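Local atomic coordinates of 3-phosphoshikimate 1-carboxyvinyltransferase (Streptomyces sviceus, PDB entry 7M0O), a protein that probably catalyses transfer of the enolpyruvyl group of phosphoenolpyruvate to the 5-hydroxyl of shikimate-3-phosphate, a late step of chorismate biosynthesis. Residues K8-R13 with L188-A193; R367-F372 with I382-P387; A115-G120 with E127-H132; L255-V260 with S294-T299. One frame throughout, in Å; residues are numbered along the deposited sequence.

Contact 1: residues K8-R13 with L188-A193; sequences KSITAR and LAMMRA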
loop_
_atom_site.group_PDB
_atom_site.type_symbol
_atom_site.label_atom_id
_atom_site.label_comp_id
_atom_site.label_asym_id
_atom_site.label_seq_id
_atom_site.Cartn_x
_atom_site.Cartn_y
_atom_site.Cartn_z
ATOM N N LYS A 8 0.007 -4.513 0.406
ATOM C CA LYS A 8 -0.341 -4.709 1.814
ATOM C C LYS A 8 -1.586 -3.913 2.192
ATOM O O LYS A 8 -2.506 -4.442 2.834
ATOM C CB LYS A 8 0.842 -4.327 2.699
ATOM C CG LYS A 8 0.474 -4.121 4.170
ATOM C CD LYS A 8 -0.053 -5.401 4.808
ATOM C CE LYS A 8 -0.354 -5.194 6.303
ATOM N NZ LYS A 8 -1.447 -4.202 6.532
ATOM N N SER A 9 -1.629 -2.631 1.829
ATOM C CA SER A 9 -2.761 -1.815 2.258
ATOM C C SER A 9 -4.047 -2.213 1.539
ATOM O O SER A 9 -5.135 -2.106 2.114
ATOM C CB SER A 9 -2.468 -0.329 2.045
ATOM O OG SER A 9 -2.305 -0.024 0.681
ATOM N N ILE A 10 -3.955 -2.676 0.292
ATOM C CA ILE A 10 -5.161 -3.154 -0.376
ATOM C C ILE A 10 -5.624 -4.474 0.245
ATOM O O ILE A 10 -6.826 -4.688 0.448
ATOM C CB ILE A 10 -4.935 -3.262 -1.892
ATOM C CG1 ILE A 10 -4.824 -1.852 -2.482
ATOM C CG2 ILE A 10 -6.086 -4.054 -2.547
ATOM C CD1 ILE A 10 -4.426 -1.796 -3.960
ATOM N N THR A 11 -4.688 -5.359 0.599
ATOM C CA THR A 11 -5.082 -6.618 1.225
ATOM C C THR A 11 -5.814 -6.353 2.536
ATOM O O THR A 11 -6.829 -6.997 2.834
ATOM C CB THR A 11 -3.855 -7.526 1.448
ATOM O OG1 THR A 11 -3.248 -7.871 0.184
ATOM C CG2 THR A 11 -4.264 -8.816 2.162
ATOM N N ALA A 12 -5.352 -5.357 3.289
ATOM C CA ALA A 12 -5.945 -5.036 4.588
ATOM C C ALA A 12 -7.391 -4.584 4.445
ATOM O O ALA A 12 -8.285 -5.094 5.137
ATOM C CB ALA A 12 -5.117 -3.945 5.269
ATOM N N ARG A 13 -7.629 -3.585 3.587
ATOM C CA ARG A 13 -8.999 -3.148 3.320
ATOM C C ARG A 13 -9.865 -4.303 2.822
ATOM O O ARG A 13 -11.026 -4.436 3.228
ATOM C CB ARG A 13 -9.011 -2.019 2.286
ATOM C CG ARG A 13 -8.267 -0.723 2.644
ATOM C CD ARG A 13 -8.336 0.153 1.398
ATOM N NE ARG A 13 -7.656 1.446 1.453
ATOM C CZ ARG A 13 -6.388 1.658 1.106
ATOM N NH1 ARG A 13 -5.605 0.658 0.704
ATOM N NH2 ARG A 13 -5.897 2.883 1.164
ATOM N N LEU A 188 -12.280 4.388 -1.209
ATOM C CA LEU A 188 -13.608 4.603 -1.769
ATOM C C LEU A 188 -13.856 3.707 -2.976
ATOM O O LEU A 188 -14.967 3.197 -3.155
ATOM C CB LEU A 188 -13.797 6.073 -2.134
ATOM C CG LEU A 188 -13.680 7.062 -0.972
ATOM C CD1 LEU A 188 -14.122 8.451 -1.400
ATOM C CD2 LEU A 188 -14.490 6.610 0.228
ATOM N N ALA A 189 -12.836 3.493 -3.813
ATOM C CA ALA A 189 -13.016 2.626 -4.970
ATOM C C ALA A 189 -13.269 1.181 -4.549
ATOM O O ALA A 189 -14.057 0.467 -5.188
ATOM C CB ALA A 189 -11.798 2.713 -5.886
ATOM N N MET A 190 -12.598 0.724 -3.491
ATOM C CA MET A 190 -12.817 -0.645 -3.033
ATOM C C MET A 190 -14.216 -0.803 -2.447
ATOM O O MET A 190 -14.896 -1.810 -2.691
ATOM C CB MET A 190 -11.734 -1.043 -2.026
ATOM C CG MET A 190 -10.325 -1.110 -2.651
ATOM S SD MET A 190 -9.031 -1.667 -1.527
ATOM C CE MET A 190 -9.564 -3.364 -1.233
ATOM N N MET A 191 -14.677 0.196 -1.689
ATOM C CA MET A 191 -16.047 0.160 -1.193
ATOM C C MET A 191 -17.047 0.101 -2.348
ATOM O O MET A 191 -18.078 -0.580 -2.246
ATOM C CB MET A 191 -16.301 1.365 -0.281
ATOM C CG MET A 191 -15.512 1.340 1.054
ATOM S SD MET A 191 -15.654 2.855 2.035
ATOM C CE MET A 191 -17.399 2.789 2.478
ATOM N N ARG A 192 -16.741 0.772 -3.472
ATOM C CA ARG A 192 -17.620 0.708 -4.643
ATOM C C ARG A 192 -17.653 -0.697 -5.225
ATOM O O ARG A 192 -18.716 -1.176 -5.641
ATOM C CB ARG A 192 -17.187 1.722 -5.710
ATOM C CG ARG A 192 -17.559 3.165 -5.403
ATOM C CD ARG A 192 -17.392 4.080 -6.620
ATOM N NE ARG A 192 -15.987 4.354 -6.915
ATOM C CZ ARG A 192 -15.295 5.368 -6.401
ATOM N NH1 ARG A 192 -15.875 6.213 -5.556
ATOM N NH2 ARG A 192 -14.020 5.539 -6.728
ATOM N N ALA A 193 -16.505 -1.387 -5.246
ATOM C CA ALA A 193 -16.482 -2.769 -5.711
ATOM C C ALA A 193 -17.319 -3.680 -4.823
ATOM O O ALA A 193 -17.796 -4.724 -5.285
ATOM C CB ALA A 193 -15.043 -3.283 -5.787
#
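Arg13 and Met190 mark the closest approach of the two backbones, with their CA atoms 7.8 Å apart. Both segments are helical. Residues 8-13 begin helix 8-20, and residues 188-193 end helix 182-193. No hydrogen bond joins the two segments, and from 188-193 the contact is made by Met190. Its chain runs extended through CG and SD, then bends at chi3 (66°). The bend lays the terminal methyl against the other helix. Met190 CE sits 3.8 Å from Ile10 CG2. Met190 CE also lies 3.5 Å from the backbone oxygen Ile10 O. The sulfur meets the aliphatic part of Arg13 rather than its guanidinium, with Met190 SD 3.5 Å from Arg13 CD. These two side chains cross at about a right angle. The three touching residues are buried within one half of the two-domain EPSP synthase fold, and helix 155-163 packs beside the two helices through Thr158 and Leu161. Lys8, Ser9 and Arg13 are predicted to bind 3-phosphoshikimate, so Met190 packs against the stem of a residue that probably binds substrate. Arg13 stays extended from CG to NE, which carries its polar end past the sulfur. There NE bonds to Thr187 OG1, and Tyr183 makes a cation-pi contact with the side chain. Back within its own helix, Arg13 NH1 makes a weak hydrogen bond to Ser9 OG, 3.4 Å long.

Contact 2: residues R367-F372 with I382-P387; sequences RIVMSF and ISFDDP. With PO4 (phosphate ion), chain B.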
loop_
_atom_site.group_PDB
_atom_site.type_symbol
_atom_site.label_atom_id
_atom_site.label_comp_id
_atom_site.label_asym_id
_atom_site.label_seq_id
_atom_site.Cartn_x
_atom_site.Cartn_y
_atom_site.Cartn_z
ATOM N N ARG A 367 13.679 2.246 -1.305
ATOM C CA ARG A 367 13.596 2.629 -2.715
ATOM C C ARG A 367 14.950 3.032 -3.299
ATOM O O ARG A 367 15.161 2.878 -4.500
ATOM C CB ARG A 367 12.586 3.759 -2.894
ATOM C CG ARG A 367 11.251 3.460 -2.201
ATOM C CD ARG A 367 10.045 3.795 -3.066
ATOM N NE ARG A 367 8.841 3.352 -2.366
ATOM C CZ ARG A 367 8.258 2.170 -2.561
ATOM N NH1 ARG A 367 8.757 1.314 -3.453
ATOM N NH2 ARG A 367 7.193 1.836 -1.857
ATOM N N ILE A 368 15.887 3.531 -2.487
ATOM C CA ILE A 368 17.232 3.778 -3.005
ATOM C C ILE A 368 17.916 2.456 -3.357
ATOM O O ILE A 368 18.552 2.331 -4.409
ATOM C CB ILE A 368 18.063 4.610 -2.006
ATOM C CG1 ILE A 368 17.400 5.963 -1.732
ATOM C CG2 ILE A 368 19.505 4.807 -2.520
ATOM C CD1 ILE A 368 17.199 6.838 -2.984
ATOM N N VAL A 369 17.783 1.437 -2.499
ATOM C CA VAL A 369 18.404 0.143 -2.785
ATOM C C VAL A 369 17.751 -0.511 -3.999
ATOM O O VAL A 369 18.433 -0.990 -4.913
ATOM C CB VAL A 369 18.336 -0.774 -1.547
ATOM C CG1 VAL A 369 18.803 -2.198 -1.921
ATOM C CG2 VAL A 369 19.212 -0.211 -0.448
ATOM N N MET A 370 16.416 -0.551 -4.028
ATOM C CA MET A 370 15.755 -1.241 -5.130
ATOM C C MET A 370 16.008 -0.531 -6.455
ATOM O O MET A 370 16.188 -1.179 -7.491
ATOM C CB MET A 370 14.260 -1.382 -4.838
ATOM C CG MET A 370 13.994 -2.394 -3.715
ATOM S SD MET A 370 12.269 -2.836 -3.427
ATOM C CE MET A 370 11.663 -1.380 -2.617
ATOM N N SER A 371 16.043 0.802 -6.441
ATOM C CA SER A 371 16.267 1.538 -7.685
ATOM C C SER A 371 17.654 1.278 -8.258
ATOM O O SER A 371 17.779 0.975 -9.448
ATOM C CB SER A 371 16.056 3.036 -7.470
ATOM O OG SER A 371 14.713 3.316 -7.178
ATOM N N PHE A 372 18.709 1.380 -7.431
ATOM C CA PHE A 372 20.058 1.216 -7.956
ATOM C C PHE A 372 20.419 -0.242 -8.200
ATOM O O PHE A 372 21.391 -0.510 -8.926
ATOM C CB PHE A 372 21.082 1.899 -7.034
ATOM C CG PHE A 372 21.059 3.402 -7.161
ATOM C CD1 PHE A 372 21.684 4.031 -8.233
ATOM C CD2 PHE A 372 20.355 4.174 -6.258
ATOM C CE1 PHE A 372 21.629 5.405 -8.381
ATOM C CE2 PHE A 372 20.288 5.559 -6.395
ATOM C CZ PHE A 372 20.930 6.176 -7.455
ATOM N N ILE A 382 28.167 -2.782 -8.339
ATOM C CA ILE A 382 27.327 -1.992 -7.453
ATOM C C ILE A 382 26.953 -2.836 -6.245
ATOM O O ILE A 382 26.511 -3.985 -6.379
ATOM C CB ILE A 382 26.079 -1.478 -8.189
ATOM C CG1 ILE A 382 26.484 -0.324 -9.107
ATOM C CG2 ILE A 382 25.003 -1.058 -7.187
ATOM C CD1 ILE A 382 25.325 0.367 -9.845
ATOM N N SER A 383 27.137 -2.260 -5.061
ATOM C CA SER A 383 26.764 -2.862 -3.797
ATOM C C SER A 383 26.029 -1.806 -2.974
ATOM O O SER A 383 25.887 -0.653 -3.389
ATOM C CB SER A 383 28.002 -3.417 -3.065
ATOM O OG SER A 383 28.929 -2.395 -2.737
ATOM N N PHE A 384 25.545 -2.212 -1.807
ATOM C CA PHE A 384 24.763 -1.355 -0.933
ATOM C C PHE A 384 25.312 -1.434 0.477
ATOM O O PHE A 384 25.731 -2.504 0.924
ATOM C CB PHE A 384 23.291 -1.782 -0.930
ATOM C CG PHE A 384 22.730 -1.989 -2.309
ATOM C CD1 PHE A 384 22.358 -0.901 -3.086
ATOM C CD2 PHE A 384 22.584 -3.259 -2.825
ATOM C CE1 PHE A 384 21.857 -1.080 -4.365
ATOM C CE2 PHE A 384 22.081 -3.447 -4.099
ATOM C CZ PHE A 384 21.724 -2.355 -4.871
ATOM N N ASP A 385 25.276 -0.308 1.185
ATOM C CA ASP A 385 25.698 -0.325 2.583
ATOM C C ASP A 385 24.674 -1.012 3.486
ATOM O O ASP A 385 25.041 -1.506 4.561
ATOM C CB ASP A 385 25.996 1.100 3.054
ATOM C CG ASP A 385 24.781 2.045 2.968
ATOM O OD1 ASP A 385 23.687 1.645 2.484
ATOM O OD2 ASP A 385 24.935 3.214 3.393
ATOM N N ASP A 386 23.418 -1.109 3.043
ATOM C CA ASP A 386 22.324 -1.623 3.870
ATOM C C ASP A 386 21.331 -2.377 2.981
ATOM O O ASP A 386 20.229 -1.891 2.693
ATOM C CB ASP A 386 21.649 -0.474 4.618
ATOM C CG ASP A 386 20.596 -0.940 5.619
ATOM O OD1 ASP A 386 20.540 -2.147 5.938
ATOM O OD2 ASP A 386 19.830 -0.072 6.106
ATOM N N PRO A 387 21.697 -3.581 2.519
ATOM C CA PRO A 387 20.795 -4.318 1.609
ATOM C C PRO A 387 19.517 -4.810 2.268
ATOM O O PRO A 387 18.543 -5.096 1.559
ATOM C CB PRO A 387 21.656 -5.499 1.127
ATOM C CG PRO A 387 22.682 -5.677 2.210
ATOM C CD PRO A 387 22.966 -4.300 2.739
HETATM P P PO4 B . 7.195 4.704 0.700
HETATM O O1 PO4 B . 5.825 5.101 0.219
HETATM O O2 PO4 B . 8.196 5.191 -0.317
HETATM O O3 PO4 B . 7.237 3.200 0.838
HETATM O O4 PO4 B . 7.408 5.365 2.037
#
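Val369 CG1 rests over the face of the Phe384 ring in a CH-pi contact. Val369 CG1 is 3.8 Å from the centroid of the Phe384 ring and only 5° off the ring normal. A second apolar contact is made by Phe372 CB, which comes to the edge of the same ring, 4.1 Å from Phe384 CE1. Without its ring, as with an alanine here, Phe384 is likely to leave Val369 CG1 facing a gap beside the helix. Other carbons meet backbone oxygens. Phe384 CE1 lies 3.5 Å from Val369 O, and Ile382 CG2 lies 4.0 Å from Phe372 O. Val369 CG1 is anti to the backbone N (chi1 172°), which leaves CG2 to lie against Asp386 O. No hydrogen bond crosses between the segments. Ser371 OG donates to Arg367 O (2.8 Å), and Ser371 N reaches that oxygen from the other face of its plane. Arg367 NE binds phosphate O2 at 2.8 Å, and Arg367 NH2 binds phosphate O3 at 3.0 Å. Arg367 NH1 bonds to Tyr228 OH. Arg367 is predicted to bind phosphoenolpyruvate; this phosphate probably comes from the crystallisation liquor. Helix 366-375 is the crossover of a beta-alpha-beta unit between parallel strands 359-360 and 383-384. Val360 on the first strand touches Phe384, Ile368 and Phe372, while helices 326-336 and 223-235 pack against the crossover helix.

Contact 3: residues A115-G120 with E127-H132; sequences ALRDLG and EAEGHH. With K (potassium ion), chain C.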
loop_
_atom_site.group_PDB
_atom_site.type_symbol
_atom_site.label_atom_id
_atom_site.label_comp_id
_atom_site.label_asym_id
_atom_site.label_seq_id
_atom_site.Cartn_x
_atom_site.Cartn_y
_atom_site.Cartn_z
ATOM N N ALA A 115 -13.099 8.342 18.126
ATOM C CA ALA A 115 -14.219 8.422 17.196
ATOM C C ALA A 115 -15.257 7.342 17.479
ATOM O O ALA A 115 -16.459 7.610 17.403
ATOM C CB ALA A 115 -13.700 8.323 15.756
ATOM N N LEU A 116 -14.820 6.119 17.823
ATOM C CA LEU A 116 -15.776 5.049 18.117
ATOM C C LEU A 116 -16.589 5.376 19.366
ATOM O O LEU A 116 -17.793 5.085 19.426
ATOM C CB LEU A 116 -15.053 3.716 18.304
ATOM C CG LEU A 116 -14.497 3.089 17.017
ATOM C CD1 LEU A 116 -13.605 1.850 17.332
ATOM C CD2 LEU A 116 -15.615 2.694 16.061
ATOM N N ARG A 117 -15.934 5.939 20.382
ATOM C CA ARG A 117 -16.640 6.329 21.599
ATOM C C ARG A 117 -17.528 7.553 21.380
ATOM O O ARG A 117 -18.633 7.629 21.943
ATOM C CB ARG A 117 -15.631 6.544 22.719
ATOM C CG ARG A 117 -15.027 5.203 23.203
ATOM C CD ARG A 117 -13.959 5.445 24.254
ATOM N NE ARG A 117 -12.744 6.020 23.676
ATOM C CZ ARG A 117 -11.687 6.395 24.389
ATOM N NH1 ARG A 117 -11.695 6.235 25.709
ATOM N NH2 ARG A 117 -10.608 6.905 23.788
ATOM N N ASP A 118 -17.089 8.508 20.553
ATOM C CA ASP A 118 -17.986 9.587 20.137
ATOM C C ASP A 118 -19.265 9.017 19.526
ATOM O O ASP A 118 -20.357 9.556 19.735
ATOM C CB ASP A 118 -17.311 10.516 19.123
ATOM C CG ASP A 118 -16.310 11.475 19.756
ATOM O OD1 ASP A 118 -16.241 11.547 21.005
ATOM O OD2 ASP A 118 -15.568 12.152 18.997
ATOM N N LEU A 119 -19.139 7.924 18.766
ATOM C CA LEU A 119 -20.236 7.219 18.104
ATOM C C LEU A 119 -21.006 6.262 19.024
ATOM O O LEU A 119 -21.877 5.521 18.540
ATOM C CB LEU A 119 -19.705 6.431 16.908
ATOM C CG LEU A 119 -19.330 7.304 15.710
ATOM C CD1 LEU A 119 -18.554 6.503 14.674
ATOM C CD2 LEU A 119 -20.606 7.889 15.113
ATOM N N GLY A 120 -20.713 6.249 20.312
ATOM C CA GLY A 120 -21.520 5.503 21.257
ATOM C C GLY A 120 -21.025 4.115 21.591
ATOM O O GLY A 120 -21.752 3.364 22.253
ATOM N N GLU A 127 -5.191 -0.036 29.962
ATOM C CA GLU A 127 -3.959 0.589 30.441
ATOM C C GLU A 127 -4.025 2.062 30.035
ATOM O O GLU A 127 -4.967 2.750 30.441
ATOM C CB GLU A 127 -2.728 -0.200 29.972
ATOM C CG GLU A 127 -2.676 -1.608 30.595
ATOM C CD GLU A 127 -1.624 -2.550 29.968
ATOM O OE1 GLU A 127 -0.621 -2.073 29.394
ATOM O OE2 GLU A 127 -1.806 -3.784 30.070
ATOM N N ALA A 128 -3.076 2.577 29.260
ATOM C CA ALA A 128 -3.112 3.991 28.899
ATOM C C ALA A 128 -4.160 4.252 27.821
ATOM O O ALA A 128 -4.465 3.376 27.010
ATOM C CB ALA A 128 -1.743 4.469 28.403
ATOM N N GLU A 129 -4.707 5.475 27.813
ATOM C CA GLU A 129 -5.662 5.866 26.779
ATOM C C GLU A 129 -5.046 5.720 25.395
ATOM O O GLU A 129 -3.931 6.189 25.147
ATOM C CB GLU A 129 -6.114 7.316 26.967
ATOM C CG GLU A 129 -7.171 7.503 28.007
ATOM C CD GLU A 129 -8.462 6.786 27.681
ATOM O OE1 GLU A 129 -9.320 7.369 26.978
ATOM O OE2 GLU A 129 -8.613 5.644 28.161
ATOM N N GLY A 130 -5.785 5.087 24.486
ATOM C CA GLY A 130 -5.362 4.928 23.111
ATOM C C GLY A 130 -4.715 3.595 22.787
ATOM O O GLY A 130 -4.617 3.245 21.602
ATOM N N HIS A 131 -4.280 2.844 23.799
ATOM C CA HIS A 131 -3.460 1.653 23.597
ATOM C C HIS A 131 -4.259 0.370 23.819
ATOM O O HIS A 131 -5.217 0.335 24.593
ATOM C CB HIS A 131 -2.265 1.653 24.564
ATOM C CG HIS A 131 -1.328 2.802 24.375
ATOM N ND1 HIS A 131 -0.061 2.641 23.863
ATOM C CD2 HIS A 131 -1.464 4.125 24.637
ATOM C CE1 HIS A 131 0.540 3.816 23.800
ATOM N NE2 HIS A 131 -0.283 4.733 24.276
ATOM N N HIS A 132 -3.846 -0.691 23.130
ATOM C CA HIS A 132 -4.136 -2.044 23.589
ATOM C C HIS A 132 -3.401 -2.317 24.908
ATOM O O HIS A 132 -2.314 -1.790 25.142
ATOM C CB HIS A 132 -3.707 -3.067 22.535
ATOM C CG HIS A 132 -4.611 -3.103 21.342
ATOM N ND1 HIS A 132 -5.789 -3.821 21.333
ATOM C CD2 HIS A 132 -4.539 -2.482 20.140
ATOM C CE1 HIS A 132 -6.394 -3.653 20.169
ATOM N NE2 HIS A 132 -5.658 -2.844 19.428
HETATM K K K C . -20.975 9.419 22.416
#
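Arg117 and Glu129 make a salt bridge near the surface, and it is the whole of the close contact between these segments. The firm part is one bond. Arg117 NH1 donates to Glu129 OE1 at 2.9 Å, with a nearly straight angle of 167°. The oxygen lies in the guanidinium plane and uses its syn lone pair. The second bond is slack: Arg117 NH2 to the same Glu129 OE1 is 3.5 Å and weak. The guanidinium and carboxylate planes are 53° apart. Both N-H groups turn to OE1, with Glu129 OE2 4.0 Å from Arg117 NH1; the bridge is not a two-to-two pairing. Behind the bridge the arginine has further support. Its NE bonds to Ser113 O in the same helix, and its chain rests on Leu123 and His125 of strand 122-125. The bridge thus ties helix 110-118 to the loop that joins antiparallel strands 122-125 and 134-139. A Schellman motif with Gly120 as C-prime residue ends the helix, and a type II beta turn from Ala128 to His131 shapes the loop. Glu129 and Gly130 are the turn's central residues. The outer side is open: Glu129 is exposed, and both bridge partners also touch a crystal neighbour. A potassium ion sits at the helix end, bound by Arg117 O at 3.0 Å and Asp118 O at 2.8 Å. It uses the backbone of Arg117, while the side chain serves the bridge.

Contact 4: residues L255-V260 with S294-T299; sequences LGFVDV and SDTMPT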
loop_
_atom_site.group_PDB
_atom_site.type_symbol
_atom_site.label_atom_id
_atom_site.label_comp_id
_atom_site.label_asym_id
_atom_site.label_seq_id
_atom_site.Cartn_x
_atom_site.Cartn_y
_atom_site.Cartn_z
ATOM N N LEU A 255 1.295 2.724 -11.046
ATOM C CA LEU A 255 1.289 2.105 -12.375
ATOM C C LEU A 255 1.566 3.137 -13.465
ATOM O O LEU A 255 2.115 2.792 -14.513
ATOM C CB LEU A 255 -0.042 1.384 -12.649
ATOM C CG LEU A 255 -0.040 0.548 -13.944
ATOM C CD1 LEU A 255 1.062 -0.509 -13.904
ATOM C CD2 LEU A 255 -1.363 -0.151 -14.177
ATOM N N GLY A 256 1.223 4.406 -13.234
ATOM C CA GLY A 256 1.538 5.461 -14.195
ATOM C C GLY A 256 3.019 5.608 -14.516
ATOM O O GLY A 256 3.366 6.302 -15.484
ATOM N N PHE A 257 3.901 4.988 -13.736
ATOM C CA PHE A 257 5.305 4.976 -14.098
ATOM C C PHE A 257 5.511 4.381 -15.491
ATOM O O PHE A 257 6.420 4.798 -16.218
ATOM C CB PHE A 257 6.104 4.220 -13.027
ATOM C CG PHE A 257 7.581 4.102 -13.328
ATOM C CD1 PHE A 257 8.412 5.215 -13.247
ATOM C CD2 PHE A 257 8.143 2.874 -13.667
ATOM C CE1 PHE A 257 9.764 5.112 -13.497
ATOM C CE2 PHE A 257 9.486 2.752 -13.928
ATOM C CZ PHE A 257 10.314 3.874 -13.856
ATOM N N VAL A 258 4.673 3.418 -15.904
ATOM C CA VAL A 258 4.942 2.789 -17.200
ATOM C C VAL A 258 4.638 3.731 -18.359
ATOM O O VAL A 258 5.175 3.542 -19.454
ATOM C CB VAL A 258 4.185 1.455 -17.394
ATOM C CG1 VAL A 258 4.502 0.471 -16.280
ATOM C CG2 VAL A 258 2.672 1.670 -17.535
ATOM N N ASP A 259 3.796 4.743 -18.146
ATOM C CA ASP A 259 3.562 5.743 -19.180
ATOM C C ASP A 259 4.815 6.578 -19.426
ATOM O O ASP A 259 5.050 7.018 -20.557
ATOM C CB ASP A 259 2.376 6.632 -18.786
ATOM C CG ASP A 259 1.076 5.854 -18.678
ATOM O OD1 ASP A 259 0.853 4.963 -19.518
ATOM O OD2 ASP A 259 0.276 6.126 -17.749
ATOM N N VAL A 260 5.634 6.775 -18.384
ATOM C CA VAL A 260 6.949 7.402 -18.541
ATOM C C VAL A 260 7.871 6.504 -19.359
ATOM O O VAL A 260 8.572 6.965 -20.266
ATOM C CB VAL A 260 7.559 7.719 -17.163
ATOM C CG1 VAL A 260 8.934 8.368 -17.334
ATOM C CG2 VAL A 260 6.632 8.647 -16.353
ATOM N N SER A 294 5.511 10.009 -7.125
ATOM C CA SER A 294 6.846 10.383 -6.671
ATOM C C SER A 294 7.635 9.236 -6.028
ATOM O O SER A 294 8.868 9.303 -6.008
ATOM C CB SER A 294 6.761 11.563 -5.694
ATOM O OG SER A 294 5.998 11.241 -4.555
ATOM N N ASP A 295 6.975 8.192 -5.507
ATOM C CA ASP A 295 7.725 7.047 -4.989
ATOM C C ASP A 295 8.542 6.345 -6.081
ATOM O O ASP A 295 9.455 5.574 -5.748
ATOM C CB ASP A 295 6.779 6.053 -4.323
ATOM C CG ASP A 295 6.293 6.532 -2.934
ATOM O OD1 ASP A 295 6.868 7.488 -2.378
ATOM O OD2 ASP A 295 5.333 5.952 -2.390
ATOM N N THR A 296 8.215 6.566 -7.361
ATOM C CA THR A 296 8.975 6.004 -8.476
ATOM C C THR A 296 9.975 6.980 -9.077
ATOM O O THR A 296 10.693 6.613 -10.025
ATOM C CB THR A 296 8.046 5.474 -9.593
ATOM O OG1 THR A 296 7.348 6.547 -10.259
ATOM C CG2 THR A 296 7.058 4.472 -9.029
ATOM N N MET A 297 10.088 8.194 -8.527
ATOM C CA MET A 297 11.166 9.079 -8.957
ATOM C C MET A 297 12.534 8.409 -8.885
ATOM O O MET A 297 13.300 8.535 -9.858
ATOM C CB MET A 297 11.146 10.384 -8.140
ATOM C CG MET A 297 12.334 11.313 -8.455
ATOM S SD MET A 297 13.892 10.911 -7.634
ATOM C CE MET A 297 13.477 11.231 -5.910
ATOM N N PRO A 298 12.902 7.678 -7.819
ATOM C CA PRO A 298 14.225 7.031 -7.822
ATOM C C PRO A 298 14.342 5.958 -8.881
ATOM O O PRO A 298 15.440 5.750 -9.410
ATOM C CB PRO A 298 14.360 6.458 -6.399
ATOM C CG PRO A 298 13.419 7.364 -5.552
ATOM C CD PRO A 298 12.265 7.637 -6.487
ATOM N N THR A 299 13.239 5.279 -9.215
ATOM C CA THR A 299 13.294 4.256 -10.250
ATOM C C THR A 299 13.733 4.854 -11.578
ATOM O O THR A 299 14.529 4.252 -12.313
ATOM C CB THR A 299 11.927 3.574 -10.384
ATOM O OG1 THR A 299 11.424 3.262 -9.080
ATOM C CG2 THR A 299 12.061 2.285 -11.191
#
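Phe257 meets Thr296 and Thr299, and it alone in 255-260 touches the other segment. Phe257 CA lies 6.8 Å from Thr296 CA. Two residues earlier, Leu255 points away and packs on Ala250. Leu255 O accepts a backbone hydrogen bond from Val258 N, and Gly256 O one from Asp259 N; these bonds close turns around Phe257. Phe257 CG lies anti to the backbone N (chi1 178°), and this sends the ring across to the other segment. The CD1 corner of the ring meets Thr296: Phe257 CD1 is 3.4 Å from Thr296 OG1 and 3.7 Å from Thr296 CB. The far end meets Thr299, with Phe257 CZ 3.6 Å from Thr299 CG2. Both threonines approach the ring obliquely. Farther along, Val258 packs on Phe230 and Asp259 makes a salt bridge with Arg262. The ring thus bridges Thr296, just before helix 297-303, and Thr299 within it, and Ser227 of helix 223-235 also touches it. Replacing Phe257 by a serine would remove the ring that packs on both threonines and would probably open a gap between the two segments. Asp295, the predicted proton acceptor, directly precedes Thr296. No hydrogen bond crosses between the segments. The threonine hydroxyls have polar partners outside the two segments: Thr296 OG1 bonds to Ile293 O, and Thr299 OG1 to Ser227 OG. The aromatic ring can therefore pack closely on two polar residues while their hydroxyls still have hydrogen bonds.

Overall arrangement
Contacts 1 and 3 lie in one half of the molecule, contacts 2 and 4 in the other. Contacts 2 and 4 touch: Ser371 OG is 3.2 Å from Thr299 N, and Arg367 CD is 3.3 Å from Asp295 O. This packs a residue predicted to bind phosphoenolpyruvate against the predicted proton acceptor. The phosphate ion beside them is also bound by Arg326 and His366. Contact 1 carries residues predicted to bind 3-phosphoshikimate; its nearest atoms are about 10 Å from contact 2 and from contact 4, consistent with a site shared between two domains. Contact 3 is nested in the chain loop closed by contact 1. Its nearest atoms are about 13 Å from contact 1 and about 26 Å from contact 4.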